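Local coordinates for protein 4'-phospho-dehydrooxetanocin synthase (Bacillus megaterium, PDB 5UL3) that carries out the oxidative ring contraction of dAMP to an oxetane aldehyde in oxetanocin A biosynthesis, using cobalamin, a [4Fe-4S] cluster and S-adenosylmethionine, at residues F661-I670 and N692-L700. Sequence-based numbering, arbitrary orientation.
Sequences FLRMHSMEHI and NWQLIMEKL. With EDO (1,2-ethanediol), chain B.
K699 and H665 meet around a molecule of 1,2-ethanediol, probably picked up from the crystallisation liquor: K699 NZ gives its O1 a weak hydrogen bond of 2.8 Å, and that O1 sits over one face of the H665 imidazole. The diol has a second protein partner in D703. On its way there the lysine chain runs past the backbone carbonyl of H665, with CE 3.2 Å from H665 O, and then turns at its last bond (chi4 -63°) to bring NZ to the diol.

That carbonyl lies just past the end of helix 652-664, which a Schellman motif closes, with M667 N hydrogen-bonded to L662 O (2.8 Å), S666 N to R663 O, and S666 at positive phi as the C-prime residue. The chain that follows, including a type I turn from M667 to I670, lies against 692-700. Bends at chi2 (-72°) and chi3 of M667 lay SD alongside K699 CD and carry the terminal CE to L695 CB.

Most of the remaining contact, made by F661, L662 and I670 with W693, L695 and I696, is apolar. L662 CD2 presses on I696 CD1 at 3.4 Å, tight for two carbons, and the same L662 methyl touches W693 CZ3. F661 and W693 meet rim to rim, CE2 to CZ2 at 3.6 Å; their planes differ by 16° but neither ring covers the other. At the far end I670 splits its branches: CD1 meets L695 CD1 (3.6 Å), whereas CG2 lies against N692 OD1.

The contact lies in the C-terminal helix bundle, away from both cofactors, and packs the last turn of helix 652-664 and the loop that follows it against helix 683-709. Helix 620-648 meets both: F639 packs on F661, Y643 on W693, and I636 O accepts the indole N-H. Helices 588-617 and 720-730 pack against other side chains of 692-700.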
ATOM      1  N   PHE A 661     -24.301   3.336  29.258  1.00 50.36           N
ATOM      2  CA  PHE A 661     -22.982   2.723  29.139  1.00 42.17           C
ATOM      3  C   PHE A 661     -22.315   2.592  30.504  1.00 43.74           C
ATOM      4  O   PHE A 661     -21.800   1.524  30.855  1.00 49.97           O
ATOM      5  CB  PHE A 661     -22.119   3.542  28.174  1.00 46.05           C
ATOM      6  CG  PHE A 661     -20.703   3.072  28.069  1.00 38.73           C
ATOM      7  CD1 PHE A 661     -20.367   2.014  27.243  1.00 44.30           C
ATOM      8  CD2 PHE A 661     -19.699   3.695  28.795  1.00 38.53           C
ATOM      9  CE1 PHE A 661     -19.057   1.581  27.148  1.00 42.12           C
ATOM     10  CE2 PHE A 661     -18.388   3.273  28.701  1.00 37.11           C
ATOM     11  CZ  PHE A 661     -18.064   2.211  27.879  1.00 39.63           C
ATOM     12  N   LEU A 662     -22.315   3.677  31.287  1.00 49.23           N
ATOM     13  CA  LEU A 662     -21.720   3.628  32.622  1.00 54.70           C
ATOM     14  C   LEU A 662     -22.416   2.600  33.500  1.00 58.03           C
ATOM     15  O   LEU A 662     -21.765   1.901  34.285  1.00 54.70           O
ATOM     16  CB  LEU A 662     -21.776   5.008  33.279  1.00 53.79           C
ATOM     17  CG  LEU A 662     -20.924   6.079  32.606  1.00 48.52           C
ATOM     18  CD1 LEU A 662     -20.997   7.426  33.321  1.00 45.58           C
ATOM     19  CD2 LEU A 662     -19.505   5.585  32.524  1.00 42.54           C
ATOM     20  N   ARG A 663     -23.741   2.497  33.386  1.00 59.22           N
ATOM     21  CA  ARG A 663     -24.475   1.529  34.193  1.00 60.75           C
ATOM     22  C   ARG A 663     -24.143   0.104  33.773  1.00 60.11           C
ATOM     23  O   ARG A 663     -24.013  -0.786  34.620  1.00 69.08           O
ATOM     24  CB  ARG A 663     -25.975   1.793  34.092  1.00 60.27           C
ATOM     25  CG  ARG A 663     -26.825   0.832  34.897  1.00 70.71           C
ATOM     26  CD  ARG A 663     -28.291   1.221  34.855  1.00 87.89           C
ATOM     27  NE  ARG A 663     -28.831   1.170  33.499  1.00 91.51           N
ATOM     28  CZ  ARG A 663     -29.336   0.076  32.937  1.00 98.07           C
ATOM     29  NH1 ARG A 663     -29.368  -1.066  33.614  1.00 98.43           N
ATOM     30  NH2 ARG A 663     -29.806   0.123  31.699  1.00 93.78           N
ATOM     31  N   MET A 664     -23.989  -0.130  32.470  1.00 55.16           N
ATOM     32  CA  MET A 664     -23.574  -1.446  31.997  1.00 56.05           C
ATOM     33  C   MET A 664     -22.209  -1.846  32.541  1.00 60.09           C
ATOM     34  O   MET A 664     -21.924  -3.042  32.653  1.00 64.12           O
ATOM     35  CB  MET A 664     -23.555  -1.463  30.469  1.00 59.95           C
ATOM     36  CG  MET A 664     -23.294  -2.827  29.858  1.00 70.68           C
ATOM     37  SD  MET A 664     -22.909  -2.719  28.099  1.00 88.64           S
ATOM     38  CE  MET A 664     -21.403  -1.749  28.140  1.00 65.32           C
ATOM     39  N   HIS A 665     -21.367  -0.874  32.898  1.00 60.64           N
ATOM     40  CA  HIS A 665     -20.033  -1.145  33.422  1.00 64.63           C
ATOM     41  C   HIS A 665     -19.905  -0.848  34.911  1.00 61.86           C
ATOM     42  O   HIS A 665     -18.797  -0.931  35.452  1.00 55.83           O
ATOM     43  CB  HIS A 665     -18.988  -0.350  32.636  1.00 56.71           C
ATOM     44  CG  HIS A 665     -18.673  -0.942  31.299  1.00 67.45           C
ATOM     45  ND1 HIS A 665     -18.164  -0.200  30.255  1.00 68.21           N
ATOM     46  CD2 HIS A 665     -18.804  -2.207  30.833  1.00 67.11           C
ATOM     47  CE1 HIS A 665     -17.994  -0.983  29.204  1.00 60.63           C
ATOM     48  NE2 HIS A 665     -18.375  -2.204  29.528  1.00 73.70           N
ATOM     49  N   SER A 666     -21.005  -0.503  35.584  1.00 58.85           N
ATOM     50  CA  SER A 666     -20.998  -0.228  37.021  1.00 56.08           C
ATOM     51  C   SER A 666     -20.045   0.917  37.360  1.00 59.51           C
ATOM     52  O   SER A 666     -19.230   0.827  38.279  1.00 60.89           O
ATOM     53  CB  SER A 666     -20.645  -1.486  37.817  1.00 52.45           C
ATOM     54  OG  SER A 666     -21.328  -2.611  37.303  1.00 59.01           O
ATOM     55  N   MET A 667     -20.154   2.008  36.605  1.00 54.81           N
ATOM     56  CA  MET A 667     -19.333   3.189  36.845  1.00 56.95           C
ATOM     57  C   MET A 667     -20.194   4.446  36.784  1.00 63.31           C
ATOM     58  O   MET A 667     -19.764   5.496  36.295  1.00 59.41           O
ATOM     59  CB  MET A 667     -18.173   3.269  35.852  1.00 54.11           C
ATOM     60  CG  MET A 667     -17.222   2.074  35.887  1.00 57.39           C
ATOM     61  SD  MET A 667     -16.155   1.996  37.352  1.00 57.59           S
ATOM     62  CE  MET A 667     -15.316   3.582  37.263  1.00 52.74           C
ATOM     63  N   GLU A 668     -21.419   4.356  37.309  1.00 69.86           N
ATOM     64  CA  GLU A 668     -22.364   5.467  37.255  1.00 65.91           C
ATOM     65  C   GLU A 668     -21.871   6.703  38.001  1.00 72.28           C
ATOM     66  O   GLU A 668     -22.308   7.816  37.685  1.00 73.35           O
ATOM     67  CB  GLU A 668     -23.715   5.025  37.821  1.00 64.93           C
ATOM     68  CG  GLU A 668     -24.259   3.730  37.227  1.00 65.43           C
ATOM     69  CD  GLU A 668     -23.756   2.482  37.940  1.00 68.93           C
ATOM     70  OE1 GLU A 668     -22.632   2.502  38.489  1.00 70.90           O
ATOM     71  OE2 GLU A 668     -24.493   1.473  37.952  1.00 76.14           O
ATOM     72  N   HIS A 669     -20.978   6.539  38.981  1.00 70.60           N
ATOM     73  CA  HIS A 669     -20.421   7.695  39.679  1.00 75.33           C
ATOM     74  C   HIS A 669     -19.645   8.611  38.737  1.00 77.27           C
ATOM     75  O   HIS A 669     -19.655   9.835  38.915  1.00 76.34           O
ATOM     76  CB  HIS A 669     -19.530   7.228  40.832  1.00 71.05           C
ATOM     77  CG  HIS A 669     -18.687   6.033  40.508  1.00 74.30           C
ATOM     78  ND1 HIS A 669     -19.211   4.762  40.390  1.00 73.54           N
ATOM     79  CD2 HIS A 669     -17.355   5.911  40.298  1.00 76.91           C
ATOM     80  CE1 HIS A 669     -18.239   3.911  40.110  1.00 73.98           C
ATOM     81  NE2 HIS A 669     -17.102   4.583  40.049  1.00 67.68           N
ATOM     82  N   ILE A 670     -18.974   8.042  37.739  1.00 72.78           N
ATOM     83  CA  ILE A 670     -18.244   8.807  36.726  1.00 73.41           C
ATOM     84  C   ILE A 670     -19.143   9.839  36.049  1.00 79.16           C
ATOM     85  O   ILE A 670     -19.176  11.008  36.437  1.00 88.00           O
ATOM     86  CB  ILE A 670     -17.627   7.862  35.670  1.00 63.00           C
ATOM     87  CG1 ILE A 670     -16.802   6.775  36.354  1.00 67.82           C
ATOM     88  CG2 ILE A 670     -16.784   8.637  34.654  1.00 48.92           C
ATOM     89  CD1 ILE A 670     -15.821   7.307  37.375  1.00 61.13           C
ATOM     90  N   ASN A 692     -11.077  11.318  34.767  1.00 32.77           N
ATOM     91  CA  ASN A 692     -12.257  10.664  35.316  1.00 33.77           C
ATOM     92  C   ASN A 692     -12.665   9.478  34.458  1.00 37.34           C
ATOM     93  O   ASN A 692     -12.967   8.397  34.971  1.00 35.23           O
ATOM     94  CB  ASN A 692     -13.403  11.670  35.424  1.00 36.22           C
ATOM     95  CG  ASN A 692     -14.330  11.367  36.576  1.00 50.16           C
ATOM     96  OD1 ASN A 692     -15.547  11.263  36.402  1.00 56.40           O
ATOM     97  ND2 ASN A 692     -13.757  11.204  37.762  1.00 43.73           N
ATOM     98  N   TRP A 693     -12.686   9.668  33.138  1.00 37.44           N
ATOM     99  CA  TRP A 693     -13.038   8.575  32.244  1.00 30.94           C
ATOM    100  C   TRP A 693     -12.017   7.445  32.313  1.00 27.04           C
ATOM    101  O   TRP A 693     -12.372   6.275  32.147  1.00 31.65           O
ATOM    102  CB  TRP A 693     -13.150   9.099  30.814  1.00 28.96           C
ATOM    103  CG  TRP A 693     -13.855   8.156  29.919  1.00 25.96           C
ATOM    104  CD1 TRP A 693     -13.294   7.331  28.973  1.00 28.67           C
ATOM    105  CD2 TRP A 693     -15.260   7.910  29.885  1.00 28.97           C
ATOM    106  NE1 TRP A 693     -14.280   6.603  28.346  1.00 30.79           N
ATOM    107  CE2 TRP A 693     -15.493   6.944  28.884  1.00 31.12           C
ATOM    108  CE3 TRP A 693     -16.351   8.422  30.598  1.00 35.73           C
ATOM    109  CZ2 TRP A 693     -16.765   6.474  28.588  1.00 31.06           C
ATOM    110  CZ3 TRP A 693     -17.611   7.959  30.303  1.00 34.85           C
ATOM    111  CH2 TRP A 693     -17.813   6.995  29.302  1.00 33.89           C
ATOM    112  N   GLN A 694     -10.752   7.777  32.563  1.00 29.06           N
ATOM    113  CA  GLN A 694      -9.704   6.768  32.649  1.00 28.69           C
ATOM    114  C   GLN A 694      -9.978   5.743  33.745  1.00 36.10           C
ATOM    115  O   GLN A 694      -9.468   4.621  33.673  1.00 30.77           O
ATOM    116  CB  GLN A 694      -8.352   7.448  32.873  1.00 31.02           C
ATOM    117  CG  GLN A 694      -7.167   6.485  32.940  1.00 28.42           C
ATOM    118  CD  GLN A 694      -5.839   7.191  33.101  1.00 34.50           C
ATOM    119  OE1 GLN A 694      -5.627   7.916  34.073  1.00 36.48           O
ATOM    120  NE2 GLN A 694      -4.930   6.983  32.150  1.00 30.78           N
ATOM    121  N   LEU A 695     -10.786   6.097  34.752  1.00 32.71           N
ATOM    122  CA  LEU A 695     -11.187   5.117  35.757  1.00 35.72           C
ATOM    123  C   LEU A 695     -11.945   3.946  35.139  1.00 32.91           C
ATOM    124  O   LEU A 695     -11.947   2.842  35.697  1.00 31.19           O
ATOM    125  CB  LEU A 695     -12.047   5.796  36.830  1.00 33.83           C
ATOM    126  CG  LEU A 695     -11.336   6.886  37.629  1.00 38.17           C
ATOM    127  CD1 LEU A 695     -12.360   7.626  38.489  1.00 35.38           C
ATOM    128  CD2 LEU A 695     -10.242   6.271  38.505  1.00 36.49           C
ATOM    129  N   ILE A 696     -12.592   4.154  33.990  1.00 31.06           N
ATOM    130  CA  ILE A 696     -13.252   3.034  33.327  1.00 26.62           C
ATOM    131  C   ILE A 696     -12.220   2.134  32.663  1.00 29.06           C
ATOM    132  O   ILE A 696     -12.343   0.906  32.690  1.00 28.06           O
ATOM    133  CB  ILE A 696     -14.295   3.530  32.312  1.00 31.99           C
ATOM    134  CG1 ILE A 696     -15.262   4.506  32.985  1.00 39.35           C
ATOM    135  CG2 ILE A 696     -15.061   2.351  31.740  1.00 29.98           C
ATOM    136  CD1 ILE A 696     -16.139   5.210  32.000  1.00 40.68           C
ATOM    137  N   MET A 697     -11.187   2.725  32.062  1.00 28.72           N
ATOM    138  CA  MET A 697     -10.095   1.911  31.537  1.00 28.11           C
ATOM    139  C   MET A 697      -9.408   1.130  32.653  1.00 31.93           C
ATOM    140  O   MET A 697      -9.000  -0.021  32.456  1.00 27.09           O
ATOM    141  CB  MET A 697      -9.086   2.790  30.802  1.00 27.03           C
ATOM    142  CG  MET A 697      -8.010   2.018  30.070  1.00 27.35           C
ATOM    143  SD  MET A 697      -8.681   1.166  28.619  1.00 28.43           S
ATOM    144  CE  MET A 697      -7.219   0.224  28.207  1.00 23.56           C
ATOM    145  N   GLU A 698      -9.275   1.737  33.841  1.00 28.99           N
ATOM    146  CA  GLU A 698      -8.691   0.996  34.956  1.00 29.29           C
ATOM    147  C   GLU A 698      -9.517  -0.242  35.262  1.00 26.40           C
ATOM    148  O   GLU A 698      -8.965  -1.319  35.510  1.00 30.62           O
ATOM    149  CB  GLU A 698      -8.572   1.870  36.213  1.00 30.08           C
ATOM    150  CG  GLU A 698      -7.903   1.080  37.356  1.00 27.60           C
ATOM    151  CD  GLU A 698      -7.998   1.727  38.730  1.00 41.72           C
ATOM    152  OE1 GLU A 698      -8.712   2.732  38.883  1.00 35.52           O
ATOM    153  OE2 GLU A 698      -7.337   1.214  39.661  1.00 36.77           O
ATOM    154  N   LYS A 699     -10.842  -0.114  35.223  1.00 28.83           N
ATOM    155  CA  LYS A 699     -11.706  -1.246  35.537  1.00 33.85           C
ATOM    156  C   LYS A 699     -11.454  -2.400  34.577  1.00 30.75           C
ATOM    157  O   LYS A 699     -11.349  -3.562  34.993  1.00 29.63           O
ATOM    158  CB  LYS A 699     -13.173  -0.817  35.495  1.00 36.85           C
ATOM    159  CG  LYS A 699     -14.144  -1.962  35.730  1.00 43.41           C
ATOM    160  CD  LYS A 699     -15.502  -1.466  36.185  1.00 53.36           C
ATOM    161  CE  LYS A 699     -16.395  -2.629  36.591  1.00 61.58           C
ATOM    162  NZ  LYS A 699     -16.671  -3.524  35.433  1.00 64.20           N
ATOM    163  N   LEU A 700     -11.344  -2.092  33.284  1.00 30.33           N
ATOM    164  CA  LEU A 700     -10.979  -3.107  32.302  1.00 28.50           C
ATOM    165  C   LEU A 700      -9.635  -3.744  32.632  1.00 29.62           C
ATOM    166  O   LEU A 700      -9.491  -4.970  32.609  1.00 28.59           O
ATOM    167  CB  LEU A 700     -10.941  -2.482  30.901  1.00 26.11           C
ATOM    168  CG  LEU A 700     -10.305  -3.326  29.792  1.00 28.36           C
ATOM    169  CD1 LEU A 700     -11.068  -4.626  29.647  1.00 31.20           C
ATOM    170  CD2 LEU A 700     -10.243  -2.553  28.422  1.00 24.35           C
TER
HETATM  171  C1  EDO B 827     -15.977  -3.872  32.270  1.00 62.94           C
HETATM  172  O1  EDO B 827     -16.163  -2.558  32.809  1.00 58.58           O
HETATM  173  C2  EDO B 827     -14.492  -4.206  32.285  1.00 51.29           C
HETATM  174  O2  EDO B 827     -14.274  -5.473  31.651  1.00 58.21           O